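Local atomic coordinates of phosphoribulokinase 1 (Rhodobacter sphaeroides, PDB entry 1A7J), a protein that catalyses the ATP-dependent phosphorylation of D-ribulose 5-phosphate to D-ribulose 1,5-bisphosphate, a step of the Calvin cycle. Residues 23-28 against 270-275; 32-37 against 125-130; 68-73 against 193-198. All coordinates share one frame; numbering follows the deposited sequence.

Contacts 1 and 2 lie on the same side of the chain's centre and are adjacent along the chain: contact 1 packs helix 21-32 against the C-terminal helix 268-284, and contact 2 pairs the strand that follows it with strand 127-132. They meet where Phe25 CD2 comes within 3.4 Å of Phe129 CZ. Contact 3, about 27 Å from either of them between centres, joins a loop to the end of helix 180-195 on the opposite side. Contacts 1 and 3 are mostly buried and rest on side chains, in contact 1 apolar with a polar fringe, in contact 3 a sulfur and an aliphatic chain over aromatic rings. Contact 2, at the sheet edge and only partly buried, depends on backbone hydrogen bonds.

Contact 1 (23-28 against 270-275); sequences HTFDQI and LAMQLI
Met272 reaches across from helix 268-284 to Thr24 and Phe25 of helix 21-32. Its CB lies 3.7 Å from Thr24 CG2, the first apolar touch between the two helices. The chain then runs on extended at chi2 and bends at the sulfur, where chi3 of 56° turns the terminal methyl to Phe25. There Met272 CE approaches Phe25 CE2 obliquely at 3.8 Å and also comes within 4.2 Å of Thr24 CG2, so that the threonine methyl is touched by the root and the tip of one side chain. Thr24 sorts its two branches: CG2, anti to the backbone N, faces the methionine, and OG1 is left to hydrogen-bond with Asp269 at the start of the same C-terminal helix.

Farther out, Gln273 continues the contact. Its CG lies 4.2 Å from Ile28 CG1, and its amide reaches that of Gln27, with Gln27 OE1 3.0 Å from Gln273 NE2 and the two amide planes 75° apart. Gln27 NE2 makes weak bonds to His23 O one turn back and to Asp269 OD1, consistent with an amide turned so that its oxygen faces Gln273.

The two short segments run in roughly the same direction, 37° apart, with 9.9 Å between their axes. Helix 21-32 directly follows the predicted ATP-binding loop of the P-loop fold, so this contact fastens the C-terminal helix against the helix behind the nucleotide site. With the partly exposed glutamines at the margin, the packing rests on shape and apolar contact, and hydrogen bonding is confined to that margin and the Thr24-Asp269 bond.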
loop_
_atom_site.group_PDB
_atom_site.type_symbol
_atom_site.label_atom_id
_atom_site.label_comp_id
_atom_site.label_asym_id
_atom_site.label_seq_id
_atom_site.Cartn_x
_atom_site.Cartn_y
_atom_site.Cartn_z
ATOM N N HIS A 23 3.509 -8.628 7.902
ATOM C CA HIS A 23 3.704 -9.872 8.665
ATOM C C HIS A 23 3.470 -11.085 7.775
ATOM O O HIS A 23 4.244 -12.030 7.798
ATOM C CB HIS A 23 2.754 -9.900 9.887
ATOM C CG HIS A 23 3.322 -10.575 11.109
ATOM N ND1 HIS A 23 2.601 -11.488 11.856
ATOM C CD2 HIS A 23 4.516 -10.444 11.735
ATOM C CE1 HIS A 23 3.329 -11.893 12.882
ATOM N NE2 HIS A 23 4.495 -11.275 12.834
ATOM N N THR A 24 2.499 -10.964 6.884
ATOM C CA THR A 24 2.165 -12.015 5.941
ATOM C C THR A 24 3.291 -12.282 4.944
ATOM O O THR A 24 3.707 -13.430 4.758
ATOM C CB THR A 24 0.901 -11.662 5.167
ATOM O OG1 THR A 24 -0.135 -11.284 6.083
ATOM C CG2 THR A 24 0.445 -12.853 4.378
ATOM N N PHE A 25 3.810 -11.240 4.310
ATOM C CA PHE A 25 4.927 -11.445 3.395
ATOM C C PHE A 25 6.165 -11.961 4.127
ATOM O O PHE A 25 6.746 -12.968 3.737
ATOM C CB PHE A 25 5.214 -10.161 2.634
ATOM C CG PHE A 25 4.303 -9.948 1.466
ATOM C CD1 PHE A 25 4.525 -10.608 0.275
ATOM C CD2 PHE A 25 3.206 -9.090 1.561
ATOM C CE1 PHE A 25 3.676 -10.409 -0.808
ATOM C CE2 PHE A 25 2.353 -8.888 0.480
ATOM C CZ PHE A 25 2.591 -9.547 -0.703
ATOM N N ASP A 26 6.434 -11.385 5.291
ATOM C CA ASP A 26 7.507 -11.870 6.155
ATOM C C ASP A 26 7.374 -13.383 6.329
ATOM O O ASP A 26 8.260 -14.130 5.927
ATOM C CB ASP A 26 7.450 -11.181 7.532
ATOM C CG ASP A 26 7.954 -9.734 7.503
ATOM O OD1 ASP A 26 8.661 -9.368 6.539
ATOM O OD2 ASP A 26 7.677 -8.969 8.463
ATOM N N GLN A 27 6.181 -13.813 6.747
ATOM C CA GLN A 27 5.829 -15.228 6.943
ATOM C C GLN A 27 6.142 -16.081 5.714
ATOM O O GLN A 27 6.416 -17.270 5.828
ATOM C CB GLN A 27 4.333 -15.367 7.274
ATOM C CG GLN A 27 3.975 -15.278 8.757
ATOM C CD GLN A 27 2.461 -15.198 9.011
ATOM O OE1 GLN A 27 1.776 -16.216 9.126
ATOM N NE2 GLN A 27 1.955 -13.983 9.156
ATOM N N ILE A 28 6.065 -15.483 4.534
ATOM C CA ILE A 28 6.293 -16.223 3.309
ATOM C C ILE A 28 7.768 -16.208 2.903
ATOM O O ILE A 28 8.317 -17.246 2.555
ATOM C CB ILE A 28 5.407 -15.673 2.175
ATOM C CG1 ILE A 28 3.942 -15.857 2.533
ATOM C CG2 ILE A 28 5.654 -16.409 0.889
ATOM C CD1 ILE A 28 3.099 -14.846 1.864
ATOM N N LEU A 270 -4.676 -15.899 5.593
ATOM C CA LEU A 270 -4.579 -17.233 4.973
ATOM C C LEU A 270 -4.757 -17.246 3.441
ATOM O O LEU A 270 -4.180 -18.098 2.747
ATOM C CB LEU A 270 -5.606 -18.180 5.600
ATOM C CG LEU A 270 -5.577 -19.659 5.214
ATOM C CD1 LEU A 270 -4.217 -20.264 5.512
ATOM C CD2 LEU A 270 -6.627 -20.393 5.999
ATOM N N ALA A 271 -5.628 -16.373 2.933
ATOM C CA ALA A 271 -5.816 -16.192 1.499
ATOM C C ALA A 271 -4.599 -15.550 0.826
ATOM O O ALA A 271 -4.161 -15.982 -0.237
ATOM C CB ALA A 271 -7.024 -15.369 1.261
ATOM N N MET A 272 -3.965 -14.608 1.498
ATOM C CA MET A 272 -2.672 -14.147 1.027
ATOM C C MET A 272 -1.597 -15.241 1.006
ATOM O O MET A 272 -0.958 -15.447 -0.008
ATOM C CB MET A 272 -2.218 -12.927 1.839
ATOM C CG MET A 272 -3.153 -11.766 1.651
ATOM S SD MET A 272 -2.571 -10.260 2.355
ATOM C CE MET A 272 -1.093 -10.156 1.569
ATOM N N GLN A 273 -1.472 -16.030 2.059
ATOM C CA GLN A 273 -0.529 -17.137 2.015
ATOM C C GLN A 273 -0.838 -18.109 0.912
ATOM O O GLN A 273 -0.009 -18.297 0.035
ATOM C CB GLN A 273 -0.483 -17.869 3.337
ATOM C CG GLN A 273 0.411 -17.174 4.316
ATOM C CD GLN A 273 0.417 -17.849 5.647
ATOM O OE1 GLN A 273 0.601 -19.066 5.735
ATOM N NE2 GLN A 273 0.191 -17.076 6.703
ATOM N N LEU A 274 -2.067 -18.618 0.857
ATOM C CA LEU A 274 -2.394 -19.596 -0.162
ATOM C C LEU A 274 -2.200 -19.018 -1.536
ATOM O O LEU A 274 -1.959 -19.751 -2.484
ATOM C CB LEU A 274 -3.832 -20.048 -0.062
ATOM C CG LEU A 274 -4.259 -20.828 1.159
ATOM C CD1 LEU A 274 -5.688 -21.262 0.936
ATOM C CD2 LEU A 274 -3.351 -22.011 1.356
ATOM N N ILE A 275 -2.483 -17.740 -1.700
ATOM C CA ILE A 275 -2.478 -17.187 -3.042
ATOM C C ILE A 275 -1.076 -16.776 -3.446
ATOM O O ILE A 275 -0.566 -17.284 -4.432
ATOM C CB ILE A 275 -3.481 -16.013 -3.163
ATOM C CG1 ILE A 275 -4.887 -16.588 -3.171
ATOM C CG2 ILE A 275 -3.240 -15.180 -4.428
ATOM C CD1 ILE A 275 -5.887 -15.577 -3.021
#

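Contact 2 (32-37 against 125-130); sequences EGVKAV and SHLLFY
Lys35 O receives His126 N at 2.8 Å, a nearly straight bond with 162° at the hydrogen. Two further backbone bonds extend the pairing: Val37 N gives to Leu127 O at 3.3 Å, and Phe129 N gives to Val37 O at 2.9 Å. Val37 thus bonds to the residues before and after Leu128, the usual pattern of parallel strands, and Leu128 CA adds a CA-H...O contact to Val37 O. A weak bond joins Lys35 N to His126 ND1 at 3.4 Å, at the imidazole edge.

Strand 36-40 is outermost in the sheet, and strand 127-132 separates it from strand 7-11, which leads into the predicted ATP-binding loop; the 2-3-1-4 order of these parallel strands is that of adenylate kinase-like P-loop proteins. Gly33, the first residue to leave helical angles, has positive phi, and the chain turns there toward the edge strand.

On one face Ala36 CB lies 4.0 Å from Leu127 CD1. A chi1 of 51° lets Leu127 make this contact while its CD2 meets Val34 CG1 crosswise at 3.3 Å. Phe29 of helix 21-32 packs on Val34, Ala36 and Leu127. On the other face Val37 CG2 packs 3.9 Å from Leu128 CD1, where Tyr87 of helix 77-90 covers both.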
loop_
_atom_site.group_PDB
_atom_site.type_symbol
_atom_site.label_atom_id
_atom_site.label_comp_id
_atom_site.label_asym_id
_atom_site.label_seq_id
_atom_site.Cartn_x
_atom_site.Cartn_y
_atom_site.Cartn_z
ATOM N N GLU A 32 9.937 -19.447 2.748
ATOM C CA GLU A 32 10.520 -19.849 1.474
ATOM C C GLU A 32 12.004 -19.507 1.312
ATOM O O GLU A 32 12.591 -19.792 0.273
ATOM C CB GLU A 32 9.718 -19.257 0.304
ATOM C CG GLU A 32 8.185 -19.280 0.463
ATOM C CD GLU A 32 7.551 -20.681 0.428
ATOM O OE1 GLU A 32 7.764 -21.427 -0.553
ATOM O OE2 GLU A 32 6.754 -21.003 1.341
ATOM N N GLY A 33 12.613 -18.897 2.321
ATOM C CA GLY A 33 14.038 -18.602 2.256
ATOM C C GLY A 33 14.396 -17.363 1.448
ATOM O O GLY A 33 15.572 -17.094 1.192
ATOM N N VAL A 34 13.380 -16.590 1.081
ATOM C CA VAL A 34 13.546 -15.357 0.317
ATOM C C VAL A 34 14.155 -14.259 1.186
ATOM O O VAL A 34 13.480 -13.710 2.064
ATOM C CB VAL A 34 12.171 -14.882 -0.227
ATOM C CG1 VAL A 34 12.284 -13.534 -0.891
ATOM C CG2 VAL A 34 11.626 -15.915 -1.200
ATOM N N LYS A 35 15.446 -13.993 0.984
ATOM C CA LYS A 35 16.103 -12.847 1.618
ATOM C C LYS A 35 15.602 -11.557 0.974
ATOM O O LYS A 35 15.776 -11.362 -0.232
ATOM C CB LYS A 35 17.626 -12.950 1.480
ATOM C CG LYS A 35 18.412 -11.872 2.232
ATOM C CD LYS A 35 17.878 -11.639 3.653
ATOM C CE LYS A 35 18.534 -10.432 4.342
ATOM N NZ LYS A 35 17.677 -9.841 5.443
ATOM N N ALA A 36 14.967 -10.695 1.777
ATOM C CA ALA A 36 14.229 -9.545 1.250
ATOM C C ALA A 36 14.606 -8.199 1.858
ATOM O O ALA A 36 14.556 -8.012 3.073
ATOM C CB ALA A 36 12.738 -9.776 1.407
ATOM N N VAL A 37 14.894 -7.241 0.987
ATOM C CA VAL A 37 14.969 -5.852 1.411
ATOM C C VAL A 37 13.615 -5.182 1.230
ATOM O O VAL A 37 12.815 -5.615 0.418
ATOM C CB VAL A 37 16.026 -5.057 0.615
ATOM C CG1 VAL A 37 17.392 -5.690 0.775
ATOM C CG2 VAL A 37 15.645 -4.982 -0.844
ATOM N N SER A 125 20.142 -9.846 -1.955
ATOM C CA SER A 125 18.682 -9.868 -1.885
ATOM C C SER A 125 18.022 -10.596 -3.061
ATOM O O SER A 125 18.457 -10.487 -4.204
ATOM C CB SER A 125 18.143 -8.438 -1.793
ATOM O OG SER A 125 18.810 -7.722 -0.770
ATOM N N HIS A 126 16.996 -11.377 -2.744
ATOM C CA HIS A 126 16.224 -12.129 -3.727
ATOM C C HIS A 126 15.163 -11.231 -4.376
ATOM O O HIS A 126 14.764 -11.457 -5.516
ATOM C CB HIS A 126 15.532 -13.337 -3.036
ATOM C CG HIS A 126 16.369 -14.604 -2.975
ATOM N ND1 HIS A 126 17.049 -14.997 -1.825
ATOM C CD2 HIS A 126 16.724 -15.499 -3.945
ATOM C CE1 HIS A 126 17.809 -16.056 -2.102
ATOM N NE2 HIS A 126 17.632 -16.383 -3.382
ATOM N N LEU A 127 14.611 -10.312 -3.588
ATOM C CA LEU A 127 13.649 -9.336 -4.087
ATOM C C LEU A 127 13.573 -8.109 -3.210
ATOM O O LEU A 127 14.055 -8.110 -2.075
ATOM C CB LEU A 127 12.264 -9.947 -4.199
ATOM C CG LEU A 127 11.747 -10.664 -2.962
ATOM C CD1 LEU A 127 10.875 -9.747 -2.125
ATOM C CD2 LEU A 127 10.962 -11.873 -3.420
ATOM N N LEU A 128 13.078 -7.021 -3.786
ATOM C CA LEU A 128 12.719 -5.842 -3.008
ATOM C C LEU A 128 11.226 -5.923 -2.743
ATOM O O LEU A 128 10.503 -6.576 -3.487
ATOM C CB LEU A 128 13.066 -4.552 -3.784
ATOM C CG LEU A 128 12.453 -3.169 -3.476
ATOM C CD1 LEU A 128 12.784 -2.702 -2.065
ATOM C CD2 LEU A 128 12.974 -2.163 -4.475
ATOM N N PHE A 129 10.808 -5.371 -1.609
ATOM C CA PHE A 129 9.406 -5.318 -1.231
ATOM C C PHE A 129 9.045 -3.891 -0.889
ATOM O O PHE A 129 9.682 -3.283 -0.045
ATOM C CB PHE A 129 9.164 -6.183 -0.008
ATOM C CG PHE A 129 7.744 -6.169 0.477
ATOM C CD1 PHE A 129 6.735 -6.743 -0.294
ATOM C CD2 PHE A 129 7.427 -5.645 1.728
ATOM C CE1 PHE A 129 5.424 -6.803 0.170
ATOM C CE2 PHE A 129 6.126 -5.699 2.204
ATOM C CZ PHE A 129 5.119 -6.279 1.425
ATOM N N TYR A 130 7.972 -3.387 -1.481
ATOM C CA TYR A 130 7.489 -2.044 -1.183
ATOM C C TYR A 130 6.057 -2.131 -0.626
ATOM O O TYR A 130 5.247 -2.913 -1.122
ATOM C CB TYR A 130 7.505 -1.215 -2.469
ATOM C CG TYR A 130 6.851 0.128 -2.348
ATOM C CD1 TYR A 130 5.479 0.276 -2.528
ATOM C CD2 TYR A 130 7.594 1.256 -2.020
ATOM C CE1 TYR A 130 4.861 1.501 -2.375
ATOM C CE2 TYR A 130 6.985 2.507 -1.862
ATOM C CZ TYR A 130 5.620 2.611 -2.045
ATOM O OH TYR A 130 5.005 3.838 -1.934
#

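Contact 3 (68-73 against 193-198); sequences SHFSYE and HCIVPQ. With SO4 (sulfate ion), chain B.
The loop that meets Cys194 and Ile195 through Phe70, Ser71 and Tyr72 is drawn together at Ser68 O, which accepts two hydrogen bonds from Ser71: from the hydroxyl OG at 2.8 Å and from the backbone N at 2.9 Å. The second closes a type I turn over Ser68 to Ser71. Within the turn, His69 ND1 donates to sulfate O3 at 3.1 Å; the anion probably comes from the crystallisation liquor.

Just after the turn, Tyr72 lies against Cys194, in the last part of helix 180-195. Cys194 SG lies 3.9 Å from the centroid of the Tyr72 ring and only 3° off its normal, a sulfur-aromatic contact over the middle of the face. Cys194 CB sits over the same ring, 3.6 Å from Tyr72 CE1. This helix also carries Arg187 of the catalytic site, and Phe70 packs on both Arg187 and Ala190, so the loop lies along the active-site helix.

Ile195 covers one face of the Phe70 ring off centre, its CG1 3.8 Å from Phe70 CD1 in a CH-pi contact. Beyond it, Gln198 NE2 folds back to Cys194 O at 2.9 Å and also bonds Leu133 O, while Gln198 OE1 is hydrogen-bonded with Thr11 OG1.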
loop_
_atom_site.group_PDB
_atom_site.type_symbol
_atom_site.label_atom_id
_atom_site.label_comp_id
_atom_site.label_asym_id
_atom_site.label_seq_id
_atom_site.Cartn_x
_atom_site.Cartn_y
_atom_site.Cartn_z
ATOM N N SER A 68 -2.370 17.157 -0.345
ATOM C CA SER A 68 -2.316 16.173 0.735
ATOM C C SER A 68 -1.254 15.147 0.446
ATOM O O SER A 68 -0.731 15.101 -0.664
ATOM C CB SER A 68 -3.653 15.455 0.884
ATOM O OG SER A 68 -3.997 14.751 -0.300
ATOM N N HIS A 69 -1.094 14.221 1.387
ATOM C CA HIS A 69 -0.136 13.113 1.291
ATOM C C HIS A 69 -0.370 12.151 0.135
ATOM O O HIS A 69 0.400 11.224 -0.058
ATOM C CB HIS A 69 -0.152 12.311 2.587
ATOM C CG HIS A 69 0.853 12.775 3.588
ATOM N ND1 HIS A 69 0.531 13.043 4.901
ATOM C CD2 HIS A 69 2.171 13.064 3.456
ATOM C CE1 HIS A 69 1.604 13.486 5.533
ATOM N NE2 HIS A 69 2.613 13.508 4.678
ATOM N N PHE A 70 -1.512 12.298 -0.521
ATOM C CA PHE A 70 -1.880 11.508 -1.675
ATOM C C PHE A 70 -1.319 12.116 -2.962
ATOM O O PHE A 70 -1.025 11.386 -3.914
ATOM C CB PHE A 70 -3.411 11.426 -1.776
ATOM C CG PHE A 70 -4.057 10.495 -0.767
ATOM C CD1 PHE A 70 -3.358 9.410 -0.241
ATOM C CD2 PHE A 70 -5.396 10.659 -0.423
ATOM C CE1 PHE A 70 -3.980 8.498 0.609
ATOM C CE2 PHE A 70 -6.031 9.754 0.425
ATOM C CZ PHE A 70 -5.320 8.670 0.942
ATOM N N SER A 71 -1.240 13.446 -3.033
ATOM C CA SER A 71 -0.762 14.096 -4.245
ATOM C C SER A 71 0.663 13.624 -4.547
ATOM O O SER A 71 1.419 13.325 -3.621
ATOM C CB SER A 71 -0.761 15.617 -4.082
ATOM O OG SER A 71 -1.698 16.046 -3.129
ATOM N N TYR A 72 1.026 13.594 -5.834
ATOM C CA TYR A 72 2.396 13.282 -6.273
ATOM C C TYR A 72 3.427 14.315 -5.798
ATOM O O TYR A 72 4.607 13.996 -5.638
ATOM C CB TYR A 72 2.464 13.230 -7.794
ATOM C CG TYR A 72 1.480 12.304 -8.472
ATOM C CD1 TYR A 72 1.324 11.000 -8.051
ATOM C CD2 TYR A 72 0.806 12.700 -9.616
ATOM C CE1 TYR A 72 0.528 10.108 -8.759
ATOM C CE2 TYR A 72 0.014 11.822 -10.322
ATOM C CZ TYR A 72 -0.127 10.524 -9.892
ATOM O OH TYR A 72 -0.927 9.635 -10.587
ATOM N N GLU A 73 3.001 15.572 -5.672
ATOM C CA GLU A 73 3.918 16.654 -5.332
ATOM C C GLU A 73 4.416 16.477 -3.921
ATOM O O GLU A 73 5.429 17.050 -3.544
ATOM C CB GLU A 73 3.250 18.028 -5.429
ATOM C CG GLU A 73 2.424 18.258 -6.662
ATOM C CD GLU A 73 0.965 17.942 -6.425
ATOM O OE1 GLU A 73 0.330 18.609 -5.571
ATOM O OE2 GLU A 73 0.464 16.996 -7.066
ATOM N N HIS A 193 -7.505 11.545 -8.013
ATOM C CA HIS A 193 -6.545 11.877 -9.081
ATOM C C HIS A 193 -5.263 11.017 -9.098
ATOM O O HIS A 193 -4.784 10.670 -10.170
ATOM C CB HIS A 193 -6.171 13.373 -9.042
ATOM C CG HIS A 193 -7.190 14.282 -9.670
ATOM N ND1 HIS A 193 -7.712 15.381 -9.019
ATOM C CD2 HIS A 193 -7.723 14.304 -10.916
ATOM C CE1 HIS A 193 -8.519 16.039 -9.833
ATOM N NE2 HIS A 193 -8.545 15.404 -10.991
ATOM N N CYS A 194 -4.787 10.581 -7.927
ATOM C CA CYS A 194 -3.517 9.854 -7.813
ATOM C C CYS A 194 -3.617 8.446 -7.260
ATOM O O CYS A 194 -2.694 7.664 -7.458
ATOM C CB CYS A 194 -2.535 10.612 -6.929
ATOM S SG CYS A 194 -2.551 12.358 -7.152
ATOM N N ILE A 195 -4.596 8.186 -6.395
ATOM C CA ILE A 195 -4.757 6.848 -5.824
ATOM C C ILE A 195 -5.632 5.906 -6.638
ATOM O O ILE A 195 -5.131 4.928 -7.195
ATOM C CB ILE A 195 -5.263 6.887 -4.375
ATOM C CG1 ILE A 195 -4.299 7.716 -3.522
ATOM C CG2 ILE A 195 -5.309 5.488 -3.791
ATOM C CD1 ILE A 195 -2.849 7.273 -3.588
ATOM N N VAL A 196 -6.893 6.267 -6.834
ATOM C CA VAL A 196 -7.801 5.421 -7.593
ATOM C C VAL A 196 -7.204 4.769 -8.852
ATOM O O VAL A 196 -7.276 3.553 -8.990
ATOM C CB VAL A 196 -9.079 6.184 -7.916
ATOM C CG1 VAL A 196 -9.749 5.631 -9.129
ATOM C CG2 VAL A 196 -9.999 6.085 -6.760
ATOM N N PRO A 197 -6.492 5.521 -9.713
ATOM C CA PRO A 197 -6.069 4.969 -10.999
ATOM C C PRO A 197 -5.127 3.792 -10.852
ATOM O O PRO A 197 -4.989 2.980 -11.767
ATOM C CB PRO A 197 -5.350 6.126 -11.683
ATOM C CG PRO A 197 -5.786 7.348 -10.970
ATOM C CD PRO A 197 -6.042 6.916 -9.561
ATOM N N GLN A 198 -4.431 3.739 -9.720
ATOM C CA GLN A 198 -3.405 2.734 -9.484
ATOM C C GLN A 198 -3.976 1.329 -9.399
ATOM O O GLN A 198 -3.264 0.353 -9.576
ATOM C CB GLN A 198 -2.666 3.062 -8.193
ATOM C CG GLN A 198 -1.903 4.359 -8.230
ATOM C CD GLN A 198 -1.013 4.485 -7.047
ATOM O OE1 GLN A 198 -0.529 3.488 -6.525
ATOM N NE2 GLN A 198 -0.808 5.708 -6.581
HETATM S S SO4 B . -3.002 13.906 5.312
HETATM O O1 SO4 B . -2.542 14.906 4.390
HETATM O O2 SO4 B . -3.124 12.641 4.639
HETATM O O3 SO4 B . -2.059 13.792 6.382
HETATM O O4 SO4 B . -4.263 14.291 5.836
#